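Local coordinates for protein chitinase A (Cycas revoluta, PDB 4MNK) that probably hydrolyses chitin as a class V plant chitinase of glycoside hydrolase family 18, and is seen here with N-acetylglucosamine units bound, at residues A268-F271 against S272-Q275; E123-L126 against E127-F131; R46-P49 against G50-K53. All coordinates share one frame; numbering follows the deposited sequence.

Interaction 1 (A268-F271 against S272-Q275); sequences ALSF and SEIQ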
ATOM      1  N   ALA A 268     -11.485  -6.451  -9.701  1.00 10.88           N
ATOM      2  CA  ALA A 268     -11.154  -5.179  -9.056  1.00 10.71           C
ATOM      3  C   ALA A 268     -11.695  -3.977  -9.823  1.00 10.25           C
ATOM      4  O   ALA A 268     -11.583  -3.911 -11.050  1.00 10.68           O
ATOM      5  CB  ALA A 268      -9.651  -5.053  -8.863  1.00 10.91           C
ATOM      6  N   LEU A 269     -12.244  -3.020  -9.084  0.50  9.86           N
ATOM      7  CA  LEU A 269     -12.850  -1.835  -9.674  0.50  9.41           C
ATOM      8  C   LEU A 269     -12.411  -0.600  -8.898  0.50  8.92           C
ATOM      9  O   LEU A 269     -12.511  -0.573  -7.673  0.50  8.72           O
ATOM     10  CB  LEU A 269     -14.370  -1.967  -9.630  0.50  9.59           C
ATOM     11  CG  LEU A 269     -15.167  -1.164 -10.654  0.50  9.66           C
ATOM     12  CD1 LEU A 269     -14.726  -1.516 -12.066  0.50 10.08           C
ATOM     13  CD2 LEU A 269     -16.659  -1.406 -10.478  0.50  9.75           C
ATOM     14  N   SER A 270     -11.923   0.417  -9.607  1.00  8.47           N
ATOM     15  CA  SER A 270     -11.471   1.655  -8.964  1.00  7.98           C
ATOM     16  C   SER A 270     -12.649   2.357  -8.295  1.00  7.63           C
ATOM     17  O   SER A 270     -13.797   2.203  -8.731  1.00  7.21           O
ATOM     18  CB  SER A 270     -10.831   2.591  -9.985  1.00  7.90           C
ATOM     19  OG  SER A 270     -11.818   3.180 -10.814  1.00  8.07           O
ATOM     20  N   PHE A 271     -12.373   3.130  -7.247  1.00  7.35           N
ATOM     21  CA  PHE A 271     -13.420   3.913  -6.596  1.00  7.52           C
ATOM     22  C   PHE A 271     -14.179   4.782  -7.598  1.00  7.55           C
ATOM     23  O   PHE A 271     -15.405   4.857  -7.549  1.00  7.66           O
ATOM     24  CB  PHE A 271     -12.847   4.771  -5.468  1.00  7.58           C
ATOM     25  CG  PHE A 271     -13.886   5.565  -4.729  1.00  8.19           C
ATOM     26  CD1 PHE A 271     -14.001   6.936  -4.925  1.00  8.98           C
ATOM     27  CD2 PHE A 271     -14.761   4.938  -3.847  1.00  8.73           C
ATOM     28  CE1 PHE A 271     -14.967   7.672  -4.245  1.00  9.85           C
ATOM     29  CE2 PHE A 271     -15.731   5.667  -3.162  1.00  9.44           C
ATOM     30  CZ  PHE A 271     -15.830   7.035  -3.362  1.00  9.81           C
ATOM     31  N   SER A 272     -13.451   5.425  -8.510  1.00  7.46           N
ATOM     32  CA  SER A 272     -14.077   6.260  -9.535  1.00  7.63           C
ATOM     33  C   SER A 272     -15.043   5.458 -10.413  1.00  7.66           C
ATOM     34  O   SER A 272     -16.137   5.932 -10.731  1.00  7.69           O
ATOM     35  CB  SER A 272     -13.019   6.973 -10.378  1.00  7.71           C
ATOM     36  OG  SER A 272     -12.293   7.890  -9.579  1.00  8.50           O
ATOM     37  N   GLU A 273     -14.657   4.240 -10.778  1.00  7.75           N
ATOM     38  CA  GLU A 273     -15.547   3.370 -11.543  1.00  8.27           C
ATOM     39  C   GLU A 273     -16.739   2.894 -10.707  1.00  7.98           C
ATOM     40  O   GLU A 273     -17.829   2.700 -11.241  1.00  8.13           O
ATOM     41  CB  GLU A 273     -14.792   2.191 -12.164  1.00  8.83           C
ATOM     42  CG  GLU A 273     -13.848   2.572 -13.316  1.00 11.27           C
ATOM     43  CD  GLU A 273     -14.554   3.180 -14.534  1.00 14.24           C
ATOM     44  OE1 GLU A 273     -15.787   3.019 -14.682  1.00 15.78           O
ATOM     45  OE2 GLU A 273     -13.861   3.818 -15.356  1.00 15.97           O
ATOM     46  N   ILE A 274     -16.533   2.725  -9.403  1.00  7.49           N
ATOM     47  CA  ILE A 274     -17.626   2.390  -8.487  1.00  7.35           C
ATOM     48  C   ILE A 274     -18.632   3.540  -8.400  1.00  7.52           C
ATOM     49  O   ILE A 274     -19.842   3.307  -8.365  1.00  7.43           O
ATOM     50  CB  ILE A 274     -17.098   1.984  -7.090  1.00  7.14           C
ATOM     51  CG1 ILE A 274     -16.303   0.677  -7.198  1.00  7.15           C
ATOM     52  CG2 ILE A 274     -18.246   1.836  -6.087  1.00  7.11           C
ATOM     53  CD1 ILE A 274     -15.445   0.352  -5.990  1.00  7.44           C
ATOM     54  N   GLN A 275     -18.137   4.777  -8.396  1.00  7.72           N
ATOM     55  CA  GLN A 275     -19.014   5.948  -8.454  1.00  8.06           C
ATOM     56  C   GLN A 275     -19.842   5.965  -9.741  1.00  8.10           C
ATOM     57  O   GLN A 275     -21.038   6.274  -9.709  1.00  8.12           O
ATOM     58  CB  GLN A 275     -18.221   7.252  -8.302  1.00  8.35           C
ATOM     59  CG  GLN A 275     -17.438   7.373  -6.995  1.00  9.43           C
ATOM     60  CD  GLN A 275     -18.326   7.297  -5.767  1.00 11.35           C
ATOM     61  OE1 GLN A 275     -18.958   8.279  -5.380  1.00 13.16           O
ATOM     62  NE2 GLN A 275     -18.366   6.127  -5.138  1.00 12.36           N
TER
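Phe-271 and Gln-275 stack in the tightly packed part of this turn. The amide of Gln-275 lies over one face of the Phe-271 ring, the two planes 14° apart. Gln-275 NE2 lies 3.2 Å from Phe-271 CZ. Gln-275 CG also sits over that face, 4.1 Å from the centroid of the Phe-271 ring, as a CH-pi contact. The bend at chi2 (-59°) folds the amide of Gln-275 back over the ring. Ile-337 and Leu-338 of helix 337-346 also touch the ring.

The strand side is packed too. Leu-269 CD2, in the conformer described, meets Ile-274 CG1 at 3.9 Å. Ile-274 continues onto Val-302 and Tyr-304.

The turn is held by backbone bonds. Ile-274 N donates to Ser-270 O (2.9 Å) and Gln-275 N to Phe-271 O (2.9 Å).

Glu-273 marks the looser side. Its CB brushes Leu-269, but the carboxylate leads outward into an exposed position, where OE1 bonds Asn-276 ND2. The backbone N of Glu-273 donates to Ser-270 OG at 3.0 Å, the capping bond. Ser-272 OG turns elsewhere, to Ile-334 N.

Ser-270 is thus the N-cap of helix 271-279, directly after strand 262-270, which brings Ala-268 to the glycan pocket. This strand and helix follow strand 234-247 and precede strand 324-328 in the sequence, consistent with the alpha+beta insertion domain of class V chitinases.

Interaction 2 (E123-L126 against E127-F131); sequences EPQL and EMENF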
ATOM      1  N   GLU A 123       8.820 -14.543   3.427  1.00 10.14           N
ATOM      2  CA  GLU A 123       8.514 -15.825   4.048  1.00 10.80           C
ATOM      3  C   GLU A 123       8.915 -16.930   3.068  1.00 10.88           C
ATOM      4  O   GLU A 123       8.888 -16.710   1.857  1.00 10.90           O
ATOM      5  CB  GLU A 123       7.028 -15.909   4.437  1.00 11.17           C
ATOM      6  CG  GLU A 123       6.022 -15.759   3.289  1.00 13.11           C
ATOM      7  CD  GLU A 123       5.759 -17.061   2.548  1.00 15.03           C
ATOM      8  OE1 GLU A 123       6.034 -18.142   3.110  1.00 15.54           O
ATOM      9  OE2 GLU A 123       5.271 -16.998   1.398  1.00 16.71           O
ATOM     10  N   PRO A 124       9.290 -18.123   3.577  1.00 10.95           N
ATOM     11  CA  PRO A 124       9.349 -18.569   4.975  1.00 10.93           C
ATOM     12  C   PRO A 124      10.548 -18.013   5.760  1.00 10.63           C
ATOM     13  O   PRO A 124      11.126 -16.996   5.367  1.00 10.36           O
ATOM     14  CB  PRO A 124       9.421 -20.094   4.846  1.00 11.21           C
ATOM     15  CG  PRO A 124      10.069 -20.322   3.542  1.00 11.57           C
ATOM     16  CD  PRO A 124       9.591 -19.223   2.642  1.00 11.21           C
ATOM     17  N   GLN A 125      10.909 -18.673   6.860  1.00 10.56           N
ATOM     18  CA  GLN A 125      11.915 -18.145   7.789  1.00 10.59           C
ATOM     19  C   GLN A 125      13.228 -17.725   7.120  1.00 10.09           C
ATOM     20  O   GLN A 125      13.764 -16.659   7.430  1.00 10.03           O
ATOM     21  CB  GLN A 125      12.176 -19.131   8.936  1.00 11.05           C
ATOM     22  CG  GLN A 125      13.121 -18.619  10.028  1.00 13.01           C
ATOM     23  CD  GLN A 125      12.650 -17.330  10.693  1.00 15.20           C
ATOM     24  OE1 GLN A 125      11.456 -17.128  10.924  1.00 16.60           O
ATOM     25  NE2 GLN A 125      13.597 -16.456  11.017  1.00 16.36           N
ATOM     26  N   LEU A 126      13.740 -18.552   6.207  1.00  9.59           N
ATOM     27  CA  LEU A 126      14.966 -18.220   5.479  1.00  9.22           C
ATOM     28  C   LEU A 126      14.856 -16.869   4.776  1.00  8.89           C
ATOM     29  O   LEU A 126      15.789 -16.064   4.810  1.00  8.69           O
ATOM     30  CB  LEU A 126      15.330 -19.315   4.467  1.00  9.39           C
ATOM     31  CG  LEU A 126      16.524 -19.012   3.549  1.00  9.52           C
ATOM     32  CD1 LEU A 126      17.811 -18.798   4.346  1.00  9.54           C
ATOM     33  CD2 LEU A 126      16.707 -20.106   2.512  1.00  9.85           C
ATOM     34  N   GLU A 127      13.710 -16.627   4.149  1.00  8.59           N
ATOM     35  CA  GLU A 127      13.491 -15.384   3.423  1.00  8.55           C
ATOM     36  C   GLU A 127      13.404 -14.170   4.342  1.00  8.45           C
ATOM     37  O   GLU A 127      13.893 -13.098   3.989  1.00  8.31           O
ATOM     38  CB  GLU A 127      12.276 -15.491   2.499  1.00  8.57           C
ATOM     39  CG  GLU A 127      12.434 -16.549   1.403  1.00  9.36           C
ATOM     40  CD  GLU A 127      13.758 -16.447   0.648  1.00  9.84           C
ATOM     41  OE1 GLU A 127      14.250 -15.321   0.423  1.00  9.84           O
ATOM     42  OE2 GLU A 127      14.303 -17.501   0.266  1.00 10.98           O
ATOM     43  N   MET A 128      12.811 -14.340   5.523  1.00  8.59           N
ATOM     44  CA  MET A 128      12.814 -13.271   6.521  1.00  8.99           C
ATOM     45  C   MET A 128      14.238 -12.982   7.004  1.00  9.03           C
ATOM     46  O   MET A 128      14.641 -11.824   7.086  1.00  8.95           O
ATOM     47  CB  MET A 128      11.897 -13.600   7.702  1.00  9.10           C
ATOM     48  CG  MET A 128      11.788 -12.479   8.745  1.00  9.75           C
ATOM     49  SD  MET A 128      11.124 -10.926   8.096  1.00 10.79           S
ATOM     50  CE  MET A 128       9.375 -11.307   8.041  1.00 12.05           C
ATOM     51  N   GLU A 129      14.992 -14.041   7.300  1.00  9.24           N
ATOM     52  CA  GLU A 129      16.378 -13.910   7.755  1.00  9.67           C
ATOM     53  C   GLU A 129      17.239 -13.141   6.757  1.00  8.95           C
ATOM     54  O   GLU A 129      18.021 -12.268   7.138  1.00  8.86           O
ATOM     55  CB  GLU A 129      16.987 -15.288   8.022  1.00 10.43           C
ATOM     56  CG  GLU A 129      16.469 -15.967   9.282  1.00 13.10           C
ATOM     57  CD  GLU A 129      16.856 -17.436   9.385  1.00 16.01           C
ATOM     58  OE1 GLU A 129      17.524 -17.964   8.469  1.00 17.80           O
ATOM     59  OE2 GLU A 129      16.480 -18.069  10.395  1.00 18.01           O
ATOM     60  N   ASN A 130      17.088 -13.462   5.475  1.00  8.38           N
ATOM     61  CA  ASN A 130      17.869 -12.794   4.441  1.00  7.99           C
ATOM     62  C   ASN A 130      17.397 -11.366   4.169  1.00  7.61           C
ATOM     63  O   ASN A 130      18.205 -10.495   3.840  1.00  7.43           O
ATOM     64  CB  ASN A 130      17.903 -13.629   3.161  1.00  8.09           C
ATOM     65  CG  ASN A 130      18.709 -14.913   3.317  1.00  8.19           C
ATOM     66  OD1 ASN A 130      19.437 -15.098   4.298  1.00  9.43           O
ATOM     67  ND2 ASN A 130      18.588 -15.802   2.341  1.00  8.50           N
ATOM     68  N   PHE A 131      16.093 -11.132   4.313  1.00  7.34           N
ATOM     69  CA  PHE A 131      15.526  -9.786   4.192  1.00  7.29           C
ATOM     70  C   PHE A 131      16.049  -8.885   5.311  1.00  7.31           C
ATOM     71  O   PHE A 131      16.365  -7.720   5.075  1.00  7.22           O
ATOM     72  CB  PHE A 131      13.994  -9.854   4.202  1.00  7.27           C
ATOM     73  CG  PHE A 131      13.302  -8.564   3.824  1.00  7.32           C
ATOM     74  CD1 PHE A 131      12.164  -8.163   4.513  1.00  7.86           C
ATOM     75  CD2 PHE A 131      13.759  -7.768   2.773  1.00  7.04           C
ATOM     76  CE1 PHE A 131      11.490  -6.990   4.172  1.00  8.26           C
ATOM     77  CE2 PHE A 131      13.091  -6.586   2.428  1.00  7.68           C
ATOM     78  CZ  PHE A 131      11.955  -6.202   3.131  1.00  7.77           C
TER
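Glu-123 O lies 3.6 Å from Glu-127 CG, where the chain enters the first turn of helix 125-149. This helix is the alpha part of a beta-alpha-beta unit of the TIM barrel. It follows strand 114-119, which brings Asp-118 to the glycan pocket.

Pro-124 comes next, after a cis peptide bond, at the N-cap position. Its ring has no acceptor for a capping bond. Pro-124 O begins the regular helical bonding and accepts from Met-128 N at 3.1 Å. Glu-127 N adds a weak bond to the same oxygen.

Gln-125 continues the helical pattern, with Glu-129 N bonded to Gln-125 O at 2.9 Å. The side chains of Gln-125 and Glu-129 cross at about a right angle, and their amide and carboxylate planes are 67° apart. Gln-125 NE2 gives only a weak, long bond to Glu-129 OE2 (3.4 Å). Gln-125 OE1 is bonded to Thr-173 OG1, so the amide reaches both the helix and strand 173-174.

Leu-126 O takes Asn-130 N at 3.0 Å. CG of Leu-126 is anti to the backbone N (chi1 174°), which carries the CD1 branch along the helix to Asn-130, where Leu-126 CD1 rests 3.7 Å from Asn-130 ND2.

Interaction 3 (R46-P49 against G50-K53); sequences RVPP and GSEK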
ATOM      1  N   ARG A  46      16.516   0.480 -10.723  1.00  9.48           N
ATOM      2  CA  ARG A  46      16.210   1.509 -11.715  1.00  9.91           C
ATOM      3  C   ARG A  46      14.700   1.621 -11.918  1.00 10.28           C
ATOM      4  O   ARG A  46      13.961   0.684 -11.628  1.00 10.08           O
ATOM      5  CB  ARG A  46      16.875   1.150 -13.050  1.00 10.00           C
ATOM      6  CG  ARG A  46      16.358  -0.147 -13.658  1.00 10.15           C
ATOM      7  CD  ARG A  46      17.063  -0.503 -14.944  1.00 11.62           C
ATOM      8  NE  ARG A  46      16.392  -1.613 -15.613  1.00 12.82           N
ATOM      9  CZ  ARG A  46      16.833  -2.205 -16.719  1.00 13.98           C
ATOM     10  NH1 ARG A  46      16.141  -3.203 -17.249  1.00 14.67           N
ATOM     11  NH2 ARG A  46      17.958  -1.802 -17.295  1.00 14.76           N
ATOM     12  N   VAL A  47      14.234   2.754 -12.435  1.00 11.02           N
ATOM     13  CA  VAL A  47      12.864   2.784 -12.939  1.00 11.86           C
ATOM     14  C   VAL A  47      12.861   2.056 -14.284  1.00 11.86           C
ATOM     15  O   VAL A  47      13.900   2.010 -14.956  1.00 11.90           O
ATOM     16  CB  VAL A  47      12.266   4.211 -13.059  1.00 12.18           C
ATOM     17  CG1 VAL A  47      12.088   4.825 -11.683  1.00 12.39           C
ATOM     18  CG2 VAL A  47      13.117   5.101 -13.949  1.00 12.62           C
ATOM     19  N   PRO A  48      11.720   1.450 -14.662  1.00 12.28           N
ATOM     20  CA  PRO A  48      11.657   0.794 -15.965  1.00 12.37           C
ATOM     21  C   PRO A  48      12.219   1.707 -17.061  1.00 12.10           C
ATOM     22  O   PRO A  48      11.779   2.854 -17.183  1.00 11.83           O
ATOM     23  CB  PRO A  48      10.159   0.563 -16.156  1.00 12.58           C
ATOM     24  CG  PRO A  48       9.642   0.368 -14.767  1.00 13.02           C
ATOM     25  CD  PRO A  48      10.473   1.265 -13.891  1.00 12.50           C
ATOM     26  N   PRO A  49      13.226   1.228 -17.824  1.00 12.09           N
ATOM     27  CA  PRO A  49      13.772   2.044 -18.908  1.00 11.72           C
ATOM     28  C   PRO A  49      12.672   2.598 -19.809  1.00 11.06           C
ATOM     29  O   PRO A  49      11.720   1.890 -20.146  1.00 10.96           O
ATOM     30  CB  PRO A  49      14.671   1.061 -19.657  1.00 11.98           C
ATOM     31  CG  PRO A  49      15.166   0.164 -18.582  1.00 12.54           C
ATOM     32  CD  PRO A  49      13.990  -0.024 -17.655  1.00 12.37           C
ATOM     33  N   GLY A  50      12.800   3.871 -20.162  1.00 10.38           N
ATOM     34  CA  GLY A  50      11.763   4.578 -20.903  1.00  9.95           C
ATOM     35  C   GLY A  50      10.907   5.488 -20.038  1.00  9.69           C
ATOM     36  O   GLY A  50      10.224   6.368 -20.559  1.00 10.12           O
ATOM     37  N   SER A  51      10.943   5.281 -18.723  0.50  9.42           N
ATOM     38  CA  SER A  51      10.146   6.086 -17.799  0.50  9.19           C
ATOM     39  C   SER A  51      10.996   7.009 -16.927  0.50  8.94           C
ATOM     40  O   SER A  51      10.533   7.482 -15.885  0.50  8.97           O
ATOM     41  CB  SER A  51       9.277   5.187 -16.921  0.50  9.32           C
ATOM     42  OG  SER A  51      10.072   4.475 -15.993  0.50  9.20           O
ATOM     43  N   GLU A  52      12.231   7.264 -17.357  1.00  8.68           N
ATOM     44  CA  GLU A  52      13.148   8.164 -16.639  1.00  8.50           C
ATOM     45  C   GLU A  52      12.619   9.590 -16.492  1.00  8.12           C
ATOM     46  O   GLU A  52      12.751  10.193 -15.426  1.00  7.70           O
ATOM     47  CB  GLU A  52      14.523   8.198 -17.313  1.00  8.53           C
ATOM     48  CG  GLU A  52      15.394   6.974 -17.061  1.00  9.33           C
ATOM     49  CD  GLU A  52      15.127   5.812 -18.011  1.00  9.32           C
ATOM     50  OE1 GLU A  52      14.233   5.903 -18.884  1.00  9.03           O
ATOM     51  OE2 GLU A  52      15.844   4.795 -17.887  1.00 11.30           O
ATOM     52  N   LYS A  53      12.016  10.124 -17.553  1.00  7.80           N
ATOM     53  CA  LYS A  53      11.478  11.485 -17.500  1.00  8.14           C
ATOM     54  C   LYS A  53      10.317  11.597 -16.509  1.00  7.79           C
ATOM     55  O   LYS A  53      10.252  12.543 -15.720  1.00  7.55           O
ATOM     56  CB  LYS A  53      11.068  11.981 -18.893  1.00  8.50           C
ATOM     57  CG  LYS A  53      10.696  13.466 -18.949  1.00 10.45           C
ATOM     58  CD  LYS A  53      11.791  14.364 -18.379  1.00 13.04           C
ATOM     59  CE  LYS A  53      11.509  15.834 -18.650  1.00 14.18           C
ATOM     60  NZ  LYS A  53      12.284  16.718 -17.734  1.00 15.07           N
TER
HETATM   61  O   HOH W   1      16.083   3.287 -15.699  1.00 15.09           O
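Pro-48 O is gripped twice by Ser-51. The backbone N of Ser-51 donates to Pro-48 O at 3.0 Å. In the conformer described, Ser-51 OG also donates to Pro-48 O, at 2.6 Å, on a lone pair. The chi1 of 70° sets the hydroxyl between the backbone N and the carbonyl carbon of Ser-51, facing back to the proline. Ser-51 stands at the N-cap position of helix 52-63, yet its hydroxyl makes no capping bond.

The four residues Pro-48 to Ser-51 form a type II beta turn. Gly-50 fills the corner with a positive phi of 102°, where a CB would jam against the carbonyl O of Pro-49. The turn ends the loop after strand 30-36 and starts the helix.

Glu-52 closes the other side. Its chain bends at chi2 (85°) and brings the carboxylate back toward Gly-50 N and Pro-49 CA. OE1 of Glu-52 accepts from Gly-50 N at 2.8 Å, on the syn side and a little out of the carboxylate plane. OE2 of Glu-52 lies 3.6 Å from Pro-49 CA. A water donates both to Glu-52 OE2 (2.7 Å) and to Val-47 O (2.6 Å), so it links the backbone just before the turn to the first turn of the helix.

Val-47 is the buried member. Val-47 CG2 is 4.1 Å from Glu-52 CA, and the valine side chain also touches Tyr-33 and Tyr-110.

All three contacts sit where a helix starts, but the starts differ. In interaction 1 a serine hydroxyl caps the helix. In interaction 2 a proline holds the position, with no side-chain acceptor, and its carbonyl makes the usual helical bond. In interaction 3 the serine hydroxyl, in the conformer described, serves the preceding turn instead. Interactions 2 and 3 belong to helices of the barrel. Interaction 1 lies in what is probably the inserted region, and its Ala-268 touches a bound sugar. Interactions 1 and 2 are partly buried; interaction 3 is a surface contact and uses a bridging water. Of the three, interaction 1 has the CH-pi and apolar side-chain contacts. The centres of interactions 1 and 2 are about 36 Å apart.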